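Local coordinates for protein chitinase A (Cycas revoluta, PDB 4MNK) that probably hydrolyses chitin as a class V chitinase of glycoside hydrolase family 18, and binds N-acetylglucosamine oligosaccharides in its cleft, at residues Ser16-Ser21 against Trp328-Asp333; His30-Phe35 against Leu155-Val160. All coordinates share one frame; numbering follows the deposited sequence.

Interaction 1: residues Ser16-Ser21 against Trp328-Asp333; sequences SEFPPS and WSVNQD. With NAG (2-acetamido-2-deoxy-beta-D-glucopyranose), chain B; NAG (2-acetamido-2-deoxy-beta-D-glucopyranose), chain C.
Phe18 holds CG opposite its backbone N (chi1 -161°), which swings the ring onto the backbone of Asn331; Asn331, with CG between its own N and carbonyl carbon (chi1 63°), turns its amide away from that ring. What meets the aromatic face is therefore Asn331 CA, in a CH-pi contact 3.7 Å from the Phe18 centroid and 20° off the ring normal. CB of Asn331 follows at 3.7 Å from Phe18 CD2, and the amide plane is inclined to the ring. Further out along the ring, Phe18 CE2 meets Val330 CG2 loosely at 4.3 Å. No direct hydrogen bond joins the segments, but one water donates to both Glu17 OE1 and Asn331 OD1 and ties the loop's acidic side chain to the amide. The other end of the amide, ND2, donates to Ser329 OG (2.7 Å). In this TIM barrel the contact joins the loop after strand 5-11 to the 3-10 turn that follows strand 324-328, where a cis peptide links Trp328 to Ser329. Gln332 stays extended beyond CG and places its amide between the turn and the sugar: OE1 accepts from Ser329 N, which lies above the carbonyl plane, while NE2 donates to O7 of the chain C NAG. Trp328 NE1 reaches the same O7 at 2.9 Å, so two N-H groups grip the acetamido oxygen. The indole is layered between Ser329 CB over one face and C3 of the chain B NAG over the opposite face, 3.5 Å above the plane.

Interaction 2: residues His30-Phe35 against Leu155-Val160; sequences HLYYAF and LLTEAV
Tyr32 OH donates to Thr157 OG1 at 2.7 Å, a bond that spans the interior of the TIM barrel between the parallel strands 30-36 and 155-161. These strands are not neighbours: 70-77 and 114-119 lie between them, and the CA atoms of Tyr32 and Thr157 remain 10.6 Å apart. The two side chains come from opposite directions, and OG1 sits at the edge of the phenol ring, in its plane. Thr157 puts OG1 between its backbone N and carbonyl carbon (chi1 66°), while CG2 lies beside the N; both branches thus face the phenol oxygen, with CG2 3.4 Å from Tyr32 OH. Two residues earlier on each strand, Leu155 CD1 packs against His30 CD2 at 3.9 Å, the side chains crossing at about a right angle. In the next shell, Thr157 OG1 has its stronger partner in OD1 of Asp116, the first acid of the Asp-x-Asp-x-Glu run of family 18, and Tyr32 OH is also hydrogen-bonded to Asn188 ND2, so both buried hydroxyls are held from other strands of the barrel. Phe9 meets the Tyr32 ring, and Trp186 packs edge-to-face with His30, also touching Tyr32 and Thr157. A phenylalanine in place of Tyr32 would probably leave Thr157 OG1 without its cross-barrel donor and Asn188 ND2 without the phenol oxygen. Further along the strand, a cis peptide joins Ala34 to Phe35, and Ala34 CB lies over the centre of the Phe35 ring, 3.4 Å above its plane.

Overall arrangement
Both interactions belong to one TIM barrel, their centres about 16 Å apart, with interaction 2 nested in the chain loop that interaction 1 closes. Interaction 2 spans the barrel interior, whereas interaction 1 joins loops that follow two of its strands. They touch at the sugar pocket: Trp328 CH2 packs on Phe35 CZ at 3.6 Å, and Trp328 CZ3 on Ala34 CB at 3.9 Å. Trp328, Gln332 and Phe35 all line this glycan pocket together with Asp118 and Glu120. Asp118 hydrogen-bonds the sugar and touches both Phe35 and Ala159, one residue from each strand of interaction 2. The side chain of Tyr32 lies about 8 Å from a bound NAG.

Interaction 1: residues Ser16-Ser21 against Trp328-Asp333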
loop_
_atom_site.group_PDB
_atom_site.type_symbol
_atom_site.label_atom_id
_atom_site.label_comp_id
_atom_site.label_asym_id
_atom_site.label_seq_id
_atom_site.Cartn_x
_atom_site.Cartn_y
_atom_site.Cartn_z
ATOM N N SER A 16 -4.833 -19.567 -0.783
ATOM C CA SER A 16 -5.341 -20.786 -0.140
ATOM C C SER A 16 -6.160 -20.493 1.119
ATOM O O SER A 16 -7.155 -21.169 1.387
ATOM C CB SER A 16 -4.204 -21.762 0.176
ATOM O OG SER A 16 -3.530 -22.167 -1.002
ATOM N N GLU A 17 -5.743 -19.487 1.885
ATOM C CA GLU A 17 -6.436 -19.127 3.126
ATOM C C GLU A 17 -7.452 -17.998 2.941
ATOM O O GLU A 17 -8.426 -17.910 3.688
ATOM C CB GLU A 17 -5.443 -18.804 4.252
ATOM C CG GLU A 17 -4.402 -17.741 3.924
ATOM C CD GLU A 17 -3.311 -17.618 4.984
ATOM O OE1 GLU A 17 -2.426 -16.753 4.817
ATOM O OE2 GLU A 17 -3.327 -18.379 5.976
ATOM N N PHE A 18 -7.225 -17.149 1.939
ATOM C CA PHE A 18 -8.111 -16.022 1.662
ATOM C C PHE A 18 -8.222 -15.803 0.153
ATOM O O PHE A 18 -7.579 -14.907 -0.401
ATOM C CB PHE A 18 -7.606 -14.758 2.373
ATOM C CG PHE A 18 -8.650 -13.686 2.536
ATOM C CD1 PHE A 18 -9.526 -13.704 3.618
ATOM C CD2 PHE A 18 -8.749 -12.646 1.615
ATOM C CE1 PHE A 18 -10.487 -12.709 3.775
ATOM C CE2 PHE A 18 -9.701 -11.648 1.767
ATOM C CZ PHE A 18 -10.573 -11.678 2.846
ATOM N N PRO A 19 -9.031 -16.634 -0.530
ATOM C CA PRO A 19 -9.219 -16.446 -1.969
ATOM C C PRO A 19 -9.982 -15.148 -2.257
ATOM O O PRO A 19 -10.632 -14.613 -1.360
ATOM C CB PRO A 19 -10.040 -17.673 -2.379
ATOM C CG PRO A 19 -10.746 -18.087 -1.141
ATOM C CD PRO A 19 -9.811 -17.777 -0.016
ATOM N N PRO A 20 -9.895 -14.631 -3.499
ATOM C CA PRO A 20 -10.584 -13.376 -3.823
ATOM C C PRO A 20 -12.083 -13.379 -3.508
ATOM O O PRO A 20 -12.656 -12.323 -3.235
ATOM C CB PRO A 20 -10.336 -13.228 -5.325
ATOM C CG PRO A 20 -9.019 -13.899 -5.527
ATOM C CD PRO A 20 -9.066 -15.100 -4.626
ATOM N N SER A 21 -12.704 -14.557 -3.524
ATOM C CA SER A 21 -14.124 -14.687 -3.201
ATOM C C SER A 21 -14.475 -14.245 -1.776
ATOM O O SER A 21 -15.632 -13.944 -1.489
ATOM C CB SER A 21 -14.596 -16.125 -3.432
ATOM O OG SER A 21 -13.897 -17.027 -2.590
ATOM N N TRP A 328 -3.573 -2.035 3.079
ATOM C CA TRP A 328 -2.683 -3.163 2.826
ATOM C C TRP A 328 -2.695 -4.058 4.066
ATOM O O TRP A 328 -2.301 -3.596 5.136
ATOM C CB TRP A 328 -1.235 -2.716 2.557
ATOM C CG TRP A 328 -0.353 -3.922 2.425
ATOM C CD1 TRP A 328 0.251 -4.611 3.439
ATOM C CD2 TRP A 328 -0.047 -4.632 1.220
ATOM N NE1 TRP A 328 0.928 -5.696 2.937
ATOM C CE2 TRP A 328 0.765 -5.731 1.578
ATOM C CE3 TRP A 328 -0.365 -4.437 -0.130
ATOM C CZ2 TRP A 328 1.260 -6.637 0.631
ATOM C CZ3 TRP A 328 0.125 -5.339 -1.069
ATOM C CH2 TRP A 328 0.927 -6.424 -0.683
ATOM N N SER A 329 -3.122 -5.321 3.972
ATOM C CA SER A 329 -3.699 -5.963 2.790
ATOM C C SER A 329 -4.961 -6.695 3.252
ATOM O O SER A 329 -5.059 -7.097 4.417
ATOM C CB SER A 329 -2.698 -6.931 2.141
ATOM O OG SER A 329 -2.214 -7.907 3.054
ATOM N N VAL A 330 -5.924 -6.869 2.350
ATOM C CA VAL A 330 -7.288 -7.242 2.751
ATOM C C VAL A 330 -7.438 -8.637 3.364
ATOM O O VAL A 330 -8.384 -8.882 4.111
ATOM C CB VAL A 330 -8.322 -7.018 1.613
ATOM C CG1 VAL A 330 -8.352 -5.551 1.204
ATOM C CG2 VAL A 330 -8.039 -7.916 0.409
ATOM N N ASN A 331 -6.509 -9.537 3.055
ATOM C CA ASN A 331 -6.483 -10.869 3.661
ATOM C C ASN A 331 -6.193 -10.836 5.161
ATOM O O ASN A 331 -6.443 -11.814 5.861
ATOM C CB ASN A 331 -5.448 -11.755 2.964
ATOM C CG ASN A 331 -4.035 -11.224 3.112
ATOM O OD1 ASN A 331 -3.144 -11.906 3.623
ATOM N ND2 ASN A 331 -3.826 -9.997 2.679
ATOM N N GLN A 332 -5.672 -9.711 5.646
ATOM C CA GLN A 332 -5.255 -9.584 7.046
ATOM C C GLN A 332 -6.384 -9.185 8.002
ATOM O O GLN A 332 -6.186 -9.160 9.220
ATOM C CB GLN A 332 -4.096 -8.596 7.155
ATOM C CG GLN A 332 -2.830 -9.020 6.426
ATOM C CD GLN A 332 -1.799 -7.903 6.349
ATOM O OE1 GLN A 332 -2.145 -6.718 6.277
ATOM N NE2 GLN A 332 -0.528 -8.274 6.358
ATOM N N ASP A 333 -7.550 -8.862 7.444
ATOM C CA ASP A 333 -8.748 -8.543 8.217
ATOM C C ASP A 333 -9.875 -9.388 7.631
ATOM O O ASP A 333 -10.685 -8.911 6.824
ATOM C CB ASP A 333 -9.051 -7.042 8.121
ATOM C CG ASP A 333 -10.195 -6.592 9.026
ATOM O OD1 ASP A 333 -10.933 -7.430 9.592
ATOM O OD2 ASP A 333 -10.357 -5.363 9.160
HETATM C C1 NAG B . 4.940 -2.155 1.832
HETATM C C2 NAG B . 4.621 -2.996 0.588
HETATM C C3 NAG B . 4.011 -4.348 0.963
HETATM C C4 NAG B . 4.714 -5.029 2.141
HETATM C C5 NAG B . 4.933 -4.025 3.279
HETATM C C6 NAG B . 5.657 -4.622 4.487
HETATM C C7 NAG B . 2.549 -1.764 -0.053
HETATM C C8 NAG B . 1.812 -1.119 -1.191
HETATM N N2 NAG B . 3.737 -2.309 -0.351
HETATM O O1 NAG B . 5.703 -1.030 1.460
HETATM O O3 NAG B . 4.008 -5.198 -0.166
HETATM O O4 NAG B . 3.901 -6.094 2.585
HETATM O O5 NAG B . 5.663 -2.918 2.784
HETATM O O6 NAG B . 6.945 -5.069 4.123
HETATM O O7 NAG B . 2.047 -1.762 1.073
HETATM C C1 NAG C . 4.550 -7.363 2.385
HETATM C C2 NAG C . 3.976 -8.367 3.379
HETATM C C3 NAG C . 4.652 -9.726 3.219
HETATM C C4 NAG C . 4.686 -10.193 1.758
HETATM C C5 NAG C . 5.063 -9.061 0.789
HETATM C C6 NAG C . 4.782 -9.447 -0.662
HETATM C C7 NAG C . 3.091 -7.455 5.464
HETATM C C8 NAG C . 3.407 -6.998 6.856
HETATM N N2 NAG C . 4.124 -7.890 4.743
HETATM O O3 NAG C . 3.963 -10.671 4.008
HETATM O O4 NAG C . 5.634 -11.234 1.629
HETATM O O5 NAG C . 4.367 -7.856 1.072
HETATM O O6 NAG C . 3.391 -9.563 -0.879
HETATM O O7 NAG C . 1.932 -7.416 5.050
HETATM O O HOH W 1 -3.655 -14.426 4.790
#

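Interaction 2: residues His30-Phe35 against Leu155-Val160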
loop_
_atom_site.group_PDB
_atom_site.type_symbol
_atom_site.label_atom_id
_atom_site.label_comp_id
_atom_site.label_asym_id
_atom_site.label_seq_id
_atom_site.Cartn_x
_atom_site.Cartn_y
_atom_site.Cartn_z
ATOM N N HIS A 30 -12.058 0.183 -5.538
ATOM C CA HIS A 30 -10.952 -0.362 -6.332
ATOM C C HIS A 30 -10.220 -1.439 -5.554
ATOM O O HIS A 30 -9.911 -1.262 -4.370
ATOM C CB HIS A 30 -9.973 0.742 -6.744
ATOM C CG HIS A 30 -10.588 1.794 -7.613
ATOM N ND1 HIS A 30 -11.399 2.790 -7.112
ATOM C CD2 HIS A 30 -10.535 1.987 -8.951
ATOM C CE1 HIS A 30 -11.809 3.560 -8.104
ATOM N NE2 HIS A 30 -11.299 3.095 -9.231
ATOM N N LEU A 31 -9.956 -2.558 -6.222
ATOM C CA LEU A 31 -9.220 -3.664 -5.621
ATOM C C LEU A 31 -8.012 -4.008 -6.474
ATOM O O LEU A 31 -8.119 -4.141 -7.696
ATOM C CB LEU A 31 -10.122 -4.883 -5.432
ATOM C CG LEU A 31 -11.162 -4.756 -4.320
ATOM C CD1 LEU A 31 -12.239 -5.815 -4.481
ATOM C CD2 LEU A 31 -10.506 -4.833 -2.943
ATOM N N TYR A 32 -6.864 -4.135 -5.818
ATOM C CA TYR A 32 -5.606 -4.405 -6.494
ATOM C C TYR A 32 -5.190 -5.857 -6.317
ATOM O O TYR A 32 -5.315 -6.426 -5.225
ATOM C CB TYR A 32 -4.494 -3.531 -5.923
ATOM C CG TYR A 32 -4.495 -2.059 -6.289
ATOM C CD1 TYR A 32 -5.613 -1.246 -6.080
ATOM C CD2 TYR A 32 -3.342 -1.467 -6.784
ATOM C CE1 TYR A 32 -5.578 0.115 -6.397
ATOM C CE2 TYR A 32 -3.299 -0.117 -7.085
ATOM C CZ TYR A 32 -4.412 0.666 -6.893
ATOM O OH TYR A 32 -4.344 2.004 -7.194
ATOM N N TYR A 33 -4.681 -6.436 -7.400
ATOM C CA TYR A 33 -4.010 -7.730 -7.380
ATOM C C TYR A 33 -2.514 -7.472 -7.215
ATOM O O TYR A 33 -1.913 -6.769 -8.028
ATOM C CB TYR A 33 -4.284 -8.458 -8.697
ATOM C CG TYR A 33 -3.726 -9.860 -8.809
ATOM C CD1 TYR A 33 -4.569 -10.964 -8.736
ATOM C CD2 TYR A 33 -2.364 -10.084 -9.021
ATOM C CE1 TYR A 33 -4.076 -12.254 -8.850
ATOM C CE2 TYR A 33 -1.859 -11.381 -9.132
ATOM C CZ TYR A 33 -2.726 -12.457 -9.048
ATOM O OH TYR A 33 -2.248 -13.747 -9.162
ATOM N N ALA A 34 -1.920 -8.041 -6.169
ATOM C CA ALA A 34 -0.494 -7.861 -5.870
ATOM C C ALA A 34 0.204 -9.227 -5.843
ATOM O O ALA A 34 -0.173 -10.072 -5.037
ATOM C CB ALA A 34 -0.333 -7.153 -4.524
ATOM N N PHE A 35 1.207 -9.488 -6.690
ATOM C CA PHE A 35 1.808 -8.569 -7.655
ATOM C C PHE A 35 2.132 -9.323 -8.942
ATOM O O PHE A 35 2.428 -10.525 -8.920
ATOM C CB PHE A 35 3.148 -8.032 -7.134
ATOM C CG PHE A 35 3.048 -7.185 -5.898
ATOM C CD1 PHE A 35 2.744 -5.831 -5.991
ATOM C CD2 PHE A 35 3.306 -7.732 -4.643
ATOM C CE1 PHE A 35 2.663 -5.037 -4.848
ATOM C CE2 PHE A 35 3.237 -6.947 -3.495
ATOM C CZ PHE A 35 2.910 -5.599 -3.596
ATOM N N LEU A 155 -6.280 2.976 -15.887
ATOM C CA LEU A 155 -5.837 3.767 -14.753
ATOM C C LEU A 155 -4.358 3.496 -14.515
ATOM O O LEU A 155 -3.857 2.419 -14.837
ATOM C CB LEU A 155 -6.646 3.434 -13.499
ATOM C CG LEU A 155 -8.162 3.654 -13.542
ATOM C CD1 LEU A 155 -8.812 3.031 -12.321
ATOM C CD2 LEU A 155 -8.527 5.133 -13.650
ATOM N N LEU A 156 -3.659 4.484 -13.970
ATOM C CA LEU A 156 -2.261 4.327 -13.610
ATOM C C LEU A 156 -2.019 4.934 -12.243
ATOM O O LEU A 156 -2.275 6.119 -12.023
ATOM C CB LEU A 156 -1.342 4.971 -14.653
ATOM C CG LEU A 156 0.160 4.835 -14.373
ATOM C CD1 LEU A 156 0.605 3.374 -14.392
ATOM C CD2 LEU A 156 0.972 5.668 -15.352
ATOM N N THR A 157 -1.535 4.108 -11.322
ATOM C CA THR A 157 -1.196 4.567 -9.985
ATOM C C THR A 157 0.195 4.076 -9.611
ATOM O O THR A 157 0.790 3.264 -10.324
ATOM C CB THR A 157 -2.248 4.112 -8.928
ATOM O OG1 THR A 157 -2.226 2.685 -8.787
ATOM C CG2 THR A 157 -3.648 4.554 -9.328
ATOM N N GLU A 158 0.731 4.594 -8.514
ATOM C CA GLU A 158 1.973 4.060 -7.969
ATOM C C GLU A 158 1.990 4.178 -6.452
ATOM O O GLU A 158 1.337 5.057 -5.880
ATOM C CB GLU A 158 3.201 4.754 -8.572
ATOM C CG GLU A 158 3.528 6.094 -7.929
ATOM C CD GLU A 158 4.644 6.845 -8.620
ATOM O OE1 GLU A 158 5.312 7.646 -7.932
ATOM O OE2 GLU A 158 4.854 6.643 -9.836
ATOM N N ALA A 159 2.738 3.284 -5.815
ATOM C CA ALA A 159 3.004 3.370 -4.390
ATOM C C ALA A 159 4.064 4.437 -4.158
ATOM O O ALA A 159 5.047 4.524 -4.904
ATOM C CB ALA A 159 3.481 2.029 -3.866
ATOM N N VAL A 160 3.855 5.256 -3.132
ATOM C CA VAL A 160 4.861 6.228 -2.722
ATOM C C VAL A 160 5.177 6.092 -1.240
ATOM O O VAL A 160 4.332 5.679 -0.439
ATOM C CB VAL A 160 4.481 7.702 -3.077
ATOM C CG1 VAL A 160 4.316 7.877 -4.583
ATOM C CG2 VAL A 160 3.229 8.155 -2.342
#